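Local coordinates for DNA repair protein XRCC1 (Homo sapiens, PDB 3K77), which serves as a scaffold in DNA single-strand break repair, assembling repair protein complexes and binding poly-ADP-ribose chains, this chain being its N-terminal domain, at residues I4-V9 and L47-E52. Numbering follows the deposited sequence.
Sequences IRLRHV and LQLEKE
Strands 6-9 and 47-49 run antiparallel, their axes 4.5 Å apart at closest approach and 152° between their directions. Q48 N donates an almost straight hydrogen bond to H8 O (2.8 Å, 172° at the hydrogen). In return, Q48 O accepts R7 N at 2.6 Å and, weakly, H8 N at 3.4 Å. Two residues thus face one, and the register slips by one between the L6–L49 and H8–Q48 pairs: a classic beta bulge. Beyond it, E50 N donates a hydrogen bond to R5 O where segment 47-52 turns a corner. In the antiparallel beta-sheet of the XRCC1 N-terminal domain, strand 42-49 lies between strands 6-12 and 124-133, and L47 and L49 also pack on the latter. L6 reaches both leucines by separate branches, CD1 to L47 CD1 and CD2 to L49 CD2, while V9 CG2 meets L47 CD2 at 3.6 Å. H8 chi1 of 84°, with CG between the backbone N and carbonyl carbon, places the imidazole obliquely beside Q48, ND1 3.6 Å from Q48 CB. Q48 bends at chi2, and its NE2 donates to L49 O within the amide plane (2.7 Å). E50 OE1 lies over one face of the R5 guanidinium, 4.1 Å from NH1, without a salt bridge.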
loop_
_atom_site.group_PDB
_atom_site.type_symbol
_atom_site.label_atom_id
_atom_site.label_comp_id
_atom_site.label_asym_id
_atom_site.label_seq_id
_atom_site.Cartn_x
_atom_site.Cartn_y
_atom_site.Cartn_z
ATOM N N ILE A 4 8.048 -6.887 9.337
ATOM C CA ILE A 4 9.133 -6.360 8.532
ATOM C C ILE A 4 9.320 -4.859 8.778
ATOM O O ILE A 4 8.354 -4.090 8.862
ATOM C CB ILE A 4 8.882 -6.615 7.026
ATOM C CG1 ILE A 4 8.927 -8.113 6.729
ATOM C CG2 ILE A 4 9.912 -5.900 6.172
ATOM C CD1 ILE A 4 8.778 -8.459 5.243
ATOM N N ARG A 5 10.575 -4.450 8.883
ATOM C CA ARG A 5 10.903 -3.064 9.145
ATOM C C ARG A 5 11.137 -2.301 7.850
ATOM O O ARG A 5 11.818 -2.794 6.953
ATOM C CB ARG A 5 12.142 -2.995 10.032
ATOM C CG ARG A 5 12.197 -4.062 11.118
ATOM C CD ARG A 5 12.753 -3.480 12.396
ATOM N NE ARG A 5 11.982 -2.309 12.814
ATOM C CZ ARG A 5 12.479 -1.297 13.522
ATOM N NH1 ARG A 5 13.755 -1.304 13.889
ATOM N NH2 ARG A 5 11.702 -0.274 13.854
ATOM N N LEU A 6 10.573 -1.095 7.767
ATOM C CA LEU A 6 10.671 -0.246 6.575
ATOM C C LEU A 6 11.645 0.908 6.803
ATOM O O LEU A 6 11.515 1.661 7.763
ATOM C CB LEU A 6 9.292 0.304 6.190
ATOM C CG LEU A 6 8.173 -0.728 6.116
ATOM C CD1 LEU A 6 6.839 -0.029 6.086
ATOM C CD2 LEU A 6 8.342 -1.640 4.901
ATOM N N ARG A 7 12.608 1.044 5.902
ATOM C CA ARG A 7 13.678 2.021 6.048
ATOM C C ARG A 7 13.241 3.440 5.643
ATOM O O ARG A 7 13.290 4.376 6.454
ATOM C CB ARG A 7 14.894 1.569 5.229
ATOM C CG ARG A 7 16.039 2.566 5.135
ATOM C CD ARG A 7 17.051 2.054 4.126
ATOM N NE ARG A 7 17.942 3.095 3.621
ATOM C CZ ARG A 7 19.267 3.079 3.755
ATOM N NH1 ARG A 7 19.865 2.071 4.377
ATOM N NH2 ARG A 7 20.000 4.066 3.264
ATOM N N HIS A 8 12.807 3.601 4.396
ATOM C CA HIS A 8 12.416 4.919 3.921
ATOM C C HIS A 8 11.447 4.845 2.745
ATOM O O HIS A 8 11.169 3.764 2.227
ATOM C CB HIS A 8 13.655 5.783 3.609
ATOM C CG HIS A 8 14.237 5.572 2.239
ATOM N ND1 HIS A 8 15.062 4.519 1.932
ATOM C CD2 HIS A 8 14.133 6.314 1.107
ATOM C CE1 HIS A 8 15.428 4.601 0.660
ATOM N NE2 HIS A 8 14.879 5.680 0.144
ATOM N N VAL A 9 10.897 5.999 2.374
ATOM C CA VAL A 9 10.032 6.128 1.206
ATOM C C VAL A 9 10.889 6.434 -0.023
ATOM O O VAL A 9 11.591 7.455 -0.054
ATOM C CB VAL A 9 9.010 7.267 1.407
ATOM C CG1 VAL A 9 8.102 7.425 0.174
ATOM C CG2 VAL A 9 8.198 7.016 2.669
ATOM N N LEU A 47 8.067 1.862 -0.862
ATOM C CA LEU A 47 8.772 1.814 0.412
ATOM C C LEU A 47 9.977 0.887 0.334
ATOM O O LEU A 47 9.897 -0.192 -0.249
ATOM C CB LEU A 47 7.834 1.369 1.530
ATOM C CG LEU A 47 6.580 2.228 1.659
ATOM C CD1 LEU A 47 5.594 1.603 2.634
ATOM C CD2 LEU A 47 6.936 3.660 2.058
ATOM N N GLN A 48 11.096 1.331 0.908
ATOM C CA GLN A 48 12.316 0.531 0.975
ATOM C C GLN A 48 12.395 -0.229 2.300
ATOM O O GLN A 48 12.347 0.379 3.373
ATOM C CB GLN A 48 13.546 1.425 0.806
ATOM C CG GLN A 48 14.893 0.757 1.101
ATOM C CD GLN A 48 15.274 -0.305 0.081
ATOM O OE1 GLN A 48 15.352 -0.038 -1.124
ATOM N NE2 GLN A 48 15.528 -1.519 0.563
ATOM N N LEU A 49 12.510 -1.558 2.222
ATOM C CA LEU A 49 12.730 -2.383 3.410
ATOM C C LEU A 49 14.168 -2.240 3.917
ATOM O O LEU A 49 15.079 -1.954 3.147
ATOM C CB LEU A 49 12.454 -3.857 3.121
ATOM C CG LEU A 49 11.266 -4.288 2.254
ATOM C CD1 LEU A 49 11.010 -5.784 2.452
ATOM C CD2 LEU A 49 10.007 -3.500 2.564
ATOM N N GLU A 50 14.375 -2.445 5.212
ATOM C CA GLU A 50 15.714 -2.320 5.781
ATOM C C GLU A 50 16.634 -3.392 5.223
ATOM O O GLU A 50 17.808 -3.140 4.980
ATOM C CB GLU A 50 15.688 -2.366 7.314
ATOM C CG GLU A 50 15.306 -1.044 7.941
ATOM C CD GLU A 50 15.181 -1.137 9.441
ATOM O OE1 GLU A 50 14.617 -0.198 10.046
ATOM O OE2 GLU A 50 15.644 -2.151 10.011
ATOM N N LYS A 51 16.082 -4.586 5.022
ATOM C CA LYS A 51 16.800 -5.697 4.405
ATOM C C LYS A 51 15.897 -6.413 3.424
ATOM O O LYS A 51 14.682 -6.239 3.452
ATOM C CB LYS A 51 17.317 -6.686 5.459
ATOM C CG LYS A 51 16.687 -6.531 6.835
ATOM C CD LYS A 51 16.311 -7.875 7.465
ATOM C CE LYS A 51 17.238 -9.011 7.051
ATOM N NZ LYS A 51 16.833 -10.289 7.710
ATOM N N GLU A 52 16.495 -7.207 2.546
ATOM C CA GLU A 52 15.717 -8.019 1.627
ATOM C C GLU A 52 15.031 -9.118 2.425
ATOM O O GLU A 52 15.665 -9.789 3.241
ATOM C CB GLU A 52 16.623 -8.634 0.565
ATOM C CG GLU A 52 15.997 -8.676 -0.811
ATOM C CD GLU A 52 16.839 -9.436 -1.803
ATOM O OE1 GLU A 52 17.549 -10.371 -1.373
ATOM O OE2 GLU A 52 16.780 -9.105 -3.009
#